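DPSA (Streptomyces coelicolor, PDB 4CY9) probably oxidises and stores iron inside a twelve-subunit ferritin-like shell, and may bind DNA. Local coordinates at residues 38-43 against 96-101; 118-123 against 143-148. All blocks are in the same frame, centred on the assembly; numbering follows the deposited sequence. Where two conformers were deposited one is given.

Contact 1 (38-43 against 96-101); sequences LKHVHW and DDYSIG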
ATOM      1  N   LEU A  38       0.510 -19.469 -23.193  1.00  8.32           N
ATOM      2  CA  LEU A  38       1.170 -19.548 -21.842  1.00  7.93           C
ATOM      3  C   LEU A  38       0.125 -19.975 -20.792  1.00  8.23           C
ATOM      4  O   LEU A  38       0.509 -20.748 -19.904  1.00  9.41           O
ATOM      5  CB  LEU A  38       1.668 -18.117 -21.453  1.00  8.70           C
ATOM      6  CG  LEU A  38       2.949 -17.750 -22.319  1.00  9.64           C
ATOM      7  CD1 LEU A  38       3.155 -16.215 -22.088  1.00  9.29           C
ATOM      8  CD2 LEU A  38       4.187 -18.502 -21.777  1.00  9.91           C
ATOM      9  N   LYS A  39      -1.117 -19.484 -20.876  1.00  8.65           N
ATOM     10  CA  LYS A  39      -2.090 -19.923 -19.862  1.00  9.17           C
ATOM     11  C   LYS A  39      -2.356 -21.401 -20.073  1.00  9.94           C
ATOM     12  O   LYS A  39      -2.489 -22.150 -19.098  1.00 10.03           O
ATOM     13  CB  LYS A  39      -3.406 -19.177 -19.993  1.00 10.32           C
ATOM     14  CG  LYS A  39      -3.436 -17.766 -19.256  1.00 12.62           C
ATOM     15  CD  LYS A  39      -3.307 -18.158 -17.719  1.00 16.44           C
ATOM     16  CE  LYS A  39      -3.704 -17.040 -16.820  1.00 26.78           C
ATOM     17  NZ  LYS A  39      -3.558 -17.557 -15.399  1.00 19.87           N
ATOM     18  N   HIS A  40      -2.473 -21.835 -21.315  1.00  9.62           N
ATOM     19  CA  HIS A  40      -2.633 -23.306 -21.552  1.00  9.61           C
ATOM     20  C   HIS A  40      -1.536 -24.130 -20.915  1.00 10.27           C
ATOM     21  O   HIS A  40      -1.819 -25.191 -20.308  1.00  9.82           O
ATOM     22  CB  HIS A  40      -2.684 -23.498 -23.117  1.00  9.27           C
ATOM     23  CG  HIS A  40      -2.747 -24.934 -23.536  1.00 10.43           C
ATOM     24  ND1 HIS A  40      -3.939 -25.606 -23.715  1.00 11.51           N
ATOM     25  CD2 HIS A  40      -1.720 -25.863 -23.752  1.00 11.21           C
ATOM     26  CE1 HIS A  40      -3.669 -26.888 -24.069  1.00 11.46           C
ATOM     27  NE2 HIS A  40      -2.323 -27.059 -24.084  1.00 11.62           N
ATOM     28  N   VAL A  41      -0.290 -23.680 -21.056  1.00  9.48           N
ATOM     29  CA  VAL A  41       0.804 -24.423 -20.419  1.00  9.12           C
ATOM     30  C   VAL A  41       0.616 -24.361 -18.902  1.00 10.78           C
ATOM     31  O   VAL A  41       0.815 -25.354 -18.168  1.00 10.37           O
ATOM     32  CB  VAL A  41       2.182 -23.841 -20.860  1.00  9.35           C
ATOM     33  CG1 VAL A  41       3.282 -24.575 -20.100  1.00 10.36           C
ATOM     34  CG2 VAL A  41       2.355 -24.125 -22.397  1.00  9.89           C
ATOM     35  N   HIS A  42       0.369 -23.182 -18.341  1.00  9.54           N
ATOM     36  CA  HIS A  42       0.179 -23.024 -16.891  1.00 11.16           C
ATOM     37  C   HIS A  42      -0.853 -24.039 -16.371  1.00 10.83           C
ATOM     38  O   HIS A  42      -0.676 -24.611 -15.293  1.00 11.41           O
ATOM     39  CB  HIS A  42      -0.276 -21.585 -16.709  1.00 10.90           C
ATOM     40  CG  HIS A  42      -0.675 -21.184 -15.322  1.00 14.72           C
ATOM     41  ND1 HIS A  42       0.231 -20.748 -14.400  1.00 14.73           N
ATOM     42  CD2 HIS A  42      -1.945 -20.866 -14.818  1.00 18.32           C
ATOM     43  CE1 HIS A  42      -0.371 -20.330 -13.256  1.00 17.42           C
ATOM     44  NE2 HIS A  42      -1.764 -20.408 -13.523  1.00 22.94           N
ATOM     45  N   TRP A  43      -1.936 -24.234 -17.090  1.00 10.08           N
ATOM     46  CA  TRP A  43      -3.004 -25.132 -16.573  1.00 10.45           C
ATOM     47  C   TRP A  43      -2.672 -26.575 -16.730  1.00 13.34           C
ATOM     48  O   TRP A  43      -3.163 -27.395 -15.945  1.00 13.70           O
ATOM     49  CB  TRP A  43      -4.298 -24.883 -17.377  1.00 10.34           C
ATOM     50  CG  TRP A  43      -4.844 -23.490 -17.218  1.00 10.59           C
ATOM     51  CD1 TRP A  43      -4.807 -22.681 -16.102  1.00 10.38           C
ATOM     52  CD2 TRP A  43      -5.520 -22.719 -18.246  1.00 10.69           C
ATOM     53  NE1 TRP A  43      -5.372 -21.466 -16.359  1.00 10.83           N
ATOM     54  CE2 TRP A  43      -5.854 -21.444 -17.648  1.00 10.26           C
ATOM     55  CE3 TRP A  43      -5.886 -22.983 -19.587  1.00 10.19           C
ATOM     56  CZ2 TRP A  43      -6.528 -20.410 -18.345  1.00 10.89           C
ATOM     57  CZ3 TRP A  43      -6.625 -21.957 -20.273  1.00 10.04           C
ATOM     58  CH2 TRP A  43      -6.956 -20.705 -19.697  1.00 10.26           C
ATOM     59  N   ASP A  96       1.250 -22.779 -36.368  1.00 21.25           N
ATOM     60  CA  ASP A  96       0.177 -23.690 -35.980  1.00 21.26           C
ATOM     61  C   ASP A  96      -0.124 -23.582 -34.498  1.00 17.18           C
ATOM     62  O   ASP A  96       0.706 -22.946 -33.756  1.00 19.46           O
ATOM     63  CB  ASP A  96       0.751 -25.119 -36.158  1.00 30.69           C
ATOM     64  CG  ASP A  96       1.028 -25.432 -37.637  1.00 37.29           C
ATOM     65  OD1 ASP A  96       0.164 -25.056 -38.460  1.00 35.71           O
ATOM     66  OD2 ASP A  96       2.095 -25.974 -37.871  1.00 42.83           O
ATOM     67  N   ASP A  97      -1.221 -24.162 -34.085  1.00 17.14           N
ATOM     68  CA  ASP A  97      -1.551 -24.210 -32.680  1.00 15.59           C
ATOM     69  C   ASP A  97      -0.367 -24.859 -31.918  1.00 15.95           C
ATOM     70  O   ASP A  97       0.216 -25.901 -32.340  1.00 14.58           O
ATOM     71  CB  ASP A  97      -2.777 -25.092 -32.367  1.00 19.07           C
ATOM     72  CG  ASP A  97      -3.843 -24.370 -31.714  1.00 16.67           C
ATOM     73  OD1 ASP A  97      -3.958 -23.091 -31.871  1.00 14.06           O
ATOM     74  OD2 ASP A  97      -4.814 -24.998 -31.269  1.00 19.59           O
ATOM     75  N   TYR A  98      -0.186 -24.400 -30.673  1.00 13.12           N
ATOM     76  CA  TYR A  98       0.692 -25.173 -29.736  1.00 12.70           C
ATOM     77  C   TYR A  98       0.089 -26.560 -29.567  1.00 14.25           C
ATOM     78  O   TYR A  98      -1.115 -26.701 -29.404  1.00 14.77           O
ATOM     79  CB  TYR A  98       0.625 -24.444 -28.376  1.00 12.39           C
ATOM     80  CG  TYR A  98       1.572 -25.002 -27.361  1.00 11.82           C
ATOM     81  CD1 TYR A  98       2.951 -24.714 -27.437  1.00 11.57           C
ATOM     82  CD2 TYR A  98       1.038 -25.791 -26.308  1.00 10.92           C
ATOM     83  CE1 TYR A  98       3.805 -25.199 -26.447  1.00 11.22           C
ATOM     84  CE2 TYR A  98       1.867 -26.273 -25.279  1.00 11.13           C
ATOM     85  CZ  TYR A  98       3.262 -26.010 -25.386  1.00 11.11           C
ATOM     86  OH  TYR A  98       4.054 -26.482 -24.354  1.00 11.18           O
ATOM     87  N   SER A  99       0.986 -27.577 -29.601  1.00 15.64           N
ATOM     88  CA  SER A  99       0.488 -28.969 -29.847  1.00 17.96           C
ATOM     89  C   SER A  99       0.574 -29.848 -28.602  1.00 19.66           C
ATOM     90  O   SER A  99       0.224 -31.040 -28.706  1.00 22.80           O
ATOM     91  CB  SER A  99       1.380 -29.669 -30.966  1.00 21.53           C
ATOM     92  OG  SER A  99       2.740 -29.694 -30.535  1.00 27.39           O
ATOM     93  N   ILE A 100       1.007 -29.357 -27.440  1.00 14.82           N
ATOM     94  CA  ILE A 100       1.190 -30.167 -26.221  0.50 13.98           C
ATOM     95  C   ILE A 100      -0.060 -30.028 -25.331  1.00 15.34           C
ATOM     96  O   ILE A 100      -0.466 -28.849 -25.035  1.00 14.48           O
ATOM     97  CB  ILE A 100       2.400 -29.658 -25.376  0.50 12.03           C
ATOM     98  CG1 ILE A 100       3.659 -29.603 -26.286  0.50 12.39           C
ATOM     99  CG2 ILE A 100       2.665 -30.630 -24.207  0.50 12.73           C
ATOM    100  CD1 ILE A 100       3.976 -30.950 -27.021  0.50 13.03           C
ATOM    101  N   GLY A 101      -0.670 -31.159 -24.907  1.00 13.10           N
ATOM    102  CA  GLY A 101      -1.804 -31.013 -23.923  1.00 13.50           C
ATOM    103  C   GLY A 101      -1.201 -31.156 -22.509  1.00 14.21           C
ATOM    104  O   GLY A 101      -0.330 -30.356 -22.048  1.00 16.08           O
TER
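His40, on helix 14-44, reaches the loop segment 96-101 with its imidazole rim. Its CG lies anti to the backbone N (chi1 176°), which carries the ring toward the loop, so that NE2 faces the Ile100 carbonyl and donates a hydrogen bond to its O. The bond is short, 2.7 Å from NE2 to O, and moderately bent, with 152° at the hydrogen; the acceptor lies close to the imidazole plane and the donor lies in the carbonyl plane. The CA of Gly101 sits at the same ring edge, 4.0 Å from His40 NE2. The other ring nitrogen, ND1, is hydrogen-bonded to Gly84 N of a second subunit. The phenol of Tyr98 meets the imidazole rim to rim, CD2 to CD2 at 3.8 Å, neither ring over the other's face, with the planes 72° apart. Val41 follows with one methyl, CG2, which lies against the hydroxyl end of Tyr98, 3.6 Å from CE2 and 3.5 Å from OH; the two side chains cross at about a right angle. The phenol OH itself is hydrogen-bonded to His108 ND1 on helix 105-133, which fixes the far end of the ring. His40 and Tyr98 thus hold the connection between helices 50-77 and 105-133 against the bundle, beside a subunit interface. With NE2 donating and ND1 facing a backbone N-H, His40 is probably a neutral tautomer protonated at NE2.

Contact 2 (118-123 against 143-148); sequences GVVEGM and GQLRDL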
ATOM      1  N   GLY A 118       9.994 -18.566 -32.579  1.00 10.21           N
ATOM      2  CA  GLY A 118       9.179 -18.001 -33.638  1.00 11.26           C
ATOM      3  C   GLY A 118       8.751 -16.574 -33.322  1.00 11.14           C
ATOM      4  O   GLY A 118       8.737 -15.701 -34.211  1.00 11.42           O
ATOM      5  N   VAL A 119       8.360 -16.353 -32.063  1.00  9.74           N
ATOM      6  CA  VAL A 119       7.856 -15.036 -31.705  1.00  8.70           C
ATOM      7  C   VAL A 119       9.021 -14.017 -31.771  1.00  9.00           C
ATOM      8  O   VAL A 119       8.879 -12.879 -32.294  1.00  9.68           O
ATOM      9  CB  VAL A 119       7.278 -15.067 -30.234  1.00  9.53           C
ATOM     10  CG1 VAL A 119       6.884 -13.606 -29.898  1.00 10.67           C
ATOM     11  CG2 VAL A 119       5.904 -15.843 -30.245  1.00 11.16           C
ATOM     12  N   VAL A 120      10.185 -14.401 -31.241  1.00  9.22           N
ATOM     13  CA  VAL A 120      11.361 -13.484 -31.172  1.00 11.91           C
ATOM     14  C   VAL A 120      11.785 -13.189 -32.636  1.00 11.86           C
ATOM     15  O   VAL A 120      12.084 -12.032 -32.964  1.00 10.91           O
ATOM     16  CB  VAL A 120      12.512 -14.150 -30.360  1.00 14.76           C
ATOM     17  CG1 VAL A 120      13.844 -13.365 -30.674  1.00 19.47           C
ATOM     18  CG2 VAL A 120      12.072 -14.006 -28.870  1.00 14.57           C
ATOM     19  N   GLU A 121      11.844 -14.193 -33.466  1.00 11.53           N
ATOM     20  CA  GLU A 121      12.261 -13.877 -34.851  1.00 12.36           C
ATOM     21  C   GLU A 121      11.226 -13.004 -35.559  1.00 12.17           C
ATOM     22  O   GLU A 121      11.674 -12.103 -36.320  1.00 11.85           O
ATOM     23  CB  GLU A 121      12.428 -15.221 -35.718  1.00 13.49           C
ATOM     24  CG  GLU A 121      13.670 -15.912 -35.166  1.00 16.96           C
ATOM     25  CD  GLU A 121      13.865 -17.336 -35.802  1.00 27.20           C
ATOM     26  OE1 GLU A 121      12.922 -17.916 -36.367  1.00 29.30           O
ATOM     27  OE2 GLU A 121      14.956 -17.894 -35.594  1.00 28.13           O
ATOM     28  N   GLY A 122       9.921 -13.203 -35.325  1.00 12.05           N
ATOM     29  CA  GLY A 122       8.879 -12.350 -35.899  1.00  9.51           C
ATOM     30  C   GLY A 122       9.023 -10.922 -35.401  1.00  9.89           C
ATOM     31  O   GLY A 122       8.851  -9.958 -36.182  1.00  9.95           O
ATOM     32  N   MET A 123       9.314 -10.786 -34.091  1.00  9.56           N
ATOM     33  CA  MET A 123       9.479  -9.401 -33.537  1.00  9.49           C
ATOM     34  C   MET A 123      10.742  -8.751 -34.081  1.00  9.54           C
ATOM     35  O   MET A 123      10.728  -7.551 -34.384  1.00 10.61           O
ATOM     36  CB  MET A 123       9.607  -9.470 -31.996  1.00  9.85           C
ATOM     37  CG  MET A 123       8.188  -9.798 -31.387  1.00 11.32           C
ATOM     38  SD  MET A 123       7.000  -8.448 -31.457  1.00 11.69           S
ATOM     39  CE  MET A 123       7.581  -7.429 -30.058  1.00 11.24           C
ATOM     40  N   GLY A 143      11.950  -2.874 -27.022  1.00  9.29           N
ATOM     41  CA  GLY A 143      11.817  -3.211 -25.587  1.00 10.20           C
ATOM     42  C   GLY A 143      11.012  -4.534 -25.372  1.00  9.83           C
ATOM     43  O   GLY A 143      11.405  -5.348 -24.496  1.00 10.29           O
ATOM     44  N   GLN A 144       9.939  -4.754 -26.140  1.00  9.93           N
ATOM     45  CA  GLN A 144       9.155  -5.981 -26.056  1.00 10.02           C
ATOM     46  C   GLN A 144      10.002  -7.173 -26.451  1.00 10.34           C
ATOM     47  O   GLN A 144       9.995  -8.224 -25.780  1.00  9.99           O
ATOM     48  CB  GLN A 144       7.939  -5.910 -27.000  1.00  8.69           C
ATOM     49  CG  GLN A 144       7.027  -4.713 -26.502  1.00  9.76           C
ATOM     50  CD  GLN A 144       5.739  -4.689 -27.257  1.00 14.51           C
ATOM     51  OE1 GLN A 144       5.712  -5.184 -28.389  1.00 16.74           O
ATOM     52  NE2 GLN A 144       4.655  -4.048 -26.724  1.00 10.43           N
ATOM     53  N   LEU A 145      10.748  -6.995 -27.574  1.00  9.67           N
ATOM     54  CA  LEU A 145      11.644  -8.077 -28.082  1.00 10.00           C
ATOM     55  C   LEU A 145      12.578  -8.503 -26.949  1.00  9.58           C
ATOM     56  O   LEU A 145      12.769  -9.709 -26.697  1.00  9.44           O
ATOM     57  CB  LEU A 145      12.472  -7.487 -29.272  1.00  9.68           C
ATOM     58  CG  LEU A 145      13.677  -8.466 -29.673  1.00 11.01           C
ATOM     59  CD1 LEU A 145      13.134  -9.782 -30.263  1.00 12.23           C
ATOM     60  CD2 LEU A 145      14.377  -7.653 -30.803  1.00 13.50           C
ATOM     61  N   ARG A 146      13.201  -7.559 -26.262  1.00 10.35           N
ATOM     62  CA  ARG A 146      14.202  -7.968 -25.211  1.00  9.67           C
ATOM     63  C   ARG A 146      13.505  -8.686 -24.067  1.00 10.00           C
ATOM     64  O   ARG A 146      13.978  -9.735 -23.601  1.00  9.82           O
ATOM     65  CB  ARG A 146      14.925  -6.723 -24.655  1.00 10.38           C
ATOM     66  CG  ARG A 146      16.043  -7.205 -23.638  1.00 10.83           C
ATOM     67  CD  ARG A 146      17.034  -6.013 -23.263  1.00 10.47           C
ATOM     68  NE  ARG A 146      16.281  -5.000 -22.467  1.00 11.77           N
ATOM     69  CZ  ARG A 146      15.875  -3.820 -22.951  1.00 13.53           C
ATOM     70  NH1 ARG A 146      16.106  -3.424 -24.228  1.00 13.26           N
ATOM     71  NH2 ARG A 146      15.143  -2.969 -22.149  1.00 14.48           N
ATOM     72  N   ASP A 147      12.344  -8.178 -23.655  1.00  9.19           N
ATOM     73  CA  ASP A 147      11.615  -8.876 -22.577  1.00 10.08           C
ATOM     74  C   ASP A 147      11.225 -10.311 -22.990  1.00  9.89           C
ATOM     75  O   ASP A 147      11.335 -11.241 -22.154  1.00 11.07           O
ATOM     76  CB  ASP A 147      10.324  -8.085 -22.205  1.00 11.14           C
ATOM     77  CG  ASP A 147      10.656  -6.825 -21.332  1.00 18.07           C
ATOM     78  OD1 ASP A 147      11.772  -6.672 -20.821  1.00 17.62           O
ATOM     79  OD2 ASP A 147       9.737  -6.018 -21.174  1.00 16.47           O
ATOM     80  N   LEU A 148      10.799 -10.487 -24.241  1.00  8.71           N
ATOM     81  CA  LEU A 148      10.417 -11.849 -24.690  1.00  9.99           C
ATOM     82  C   LEU A 148      11.669 -12.718 -24.709  1.00 10.95           C
ATOM     83  O   LEU A 148      11.588 -13.916 -24.277  1.00 10.47           O
ATOM     84  CB  LEU A 148       9.850 -11.812 -26.142  1.00  8.72           C
ATOM     85  CG  LEU A 148       8.456 -11.057 -26.127  1.00  8.86           C
ATOM     86  CD1 LEU A 148       8.038 -10.626 -27.583  1.00 10.67           C
ATOM     87  CD2 LEU A 148       7.331 -11.996 -25.561  1.00  9.74           C
TER
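Gln144 OE1 and the methyl of Met123 meet at the polar end of an otherwise apolar interface, with CE 3.4 Å from OE1. No hydrogen-bonding partner for this buried oxygen is found in the model, whereas the NE2 of the same amide makes a weak bond to Met67 O on helix 50-77. Met123 reaches Gln144 because its chain folds at both chi2 (-72°) and chi3 (-78°), which also lays CE 3.4 Å from Gln144 CB. Further along, Leu145 CD1 touches both Val120 CG1, at 3.7 Å, and Met123 CB, at 3.9 Å. Leu148 CD1 lies against Val119 CG1 and Met123 CG, both at 3.9 Å and both side chains crossing it at about a right angle. The segments run nearly antiparallel, with 160° between their directions and axes 9.7 Å apart at closest approach, as suits neighbours in a ferritin-like four-helix bundle. Leu148 also packs on Met67 of helix 50-77 and Leu34 of helix 14-44, so the interface faces the bundle core; at its other border Leu145 touches Ala136 of a third subunit.

How the contacts relate
The two contacts lie in series along one ferritin-like chain: contact 1 closes with the loop before strand 103-104, and contact 2 follows on helices 105-133 and 135-158. Their centres are about 19 Å apart and their nearest atoms about 7 Å apart, without touching. Contact 2 is central, its centre about 6 Å from the centre of the chain, and joins two consecutive helices of the bundle; contact 1, its centre about 14 Å from that of the chain, ties the long connection between helices 50-77 and 105-133 back onto helix 14-44. Helix 105-133 links them, since it carries segment 118-123 and also packs against Tyr98. Each lies beside an interface of the twelve-subunit assembly, with a different neighbour.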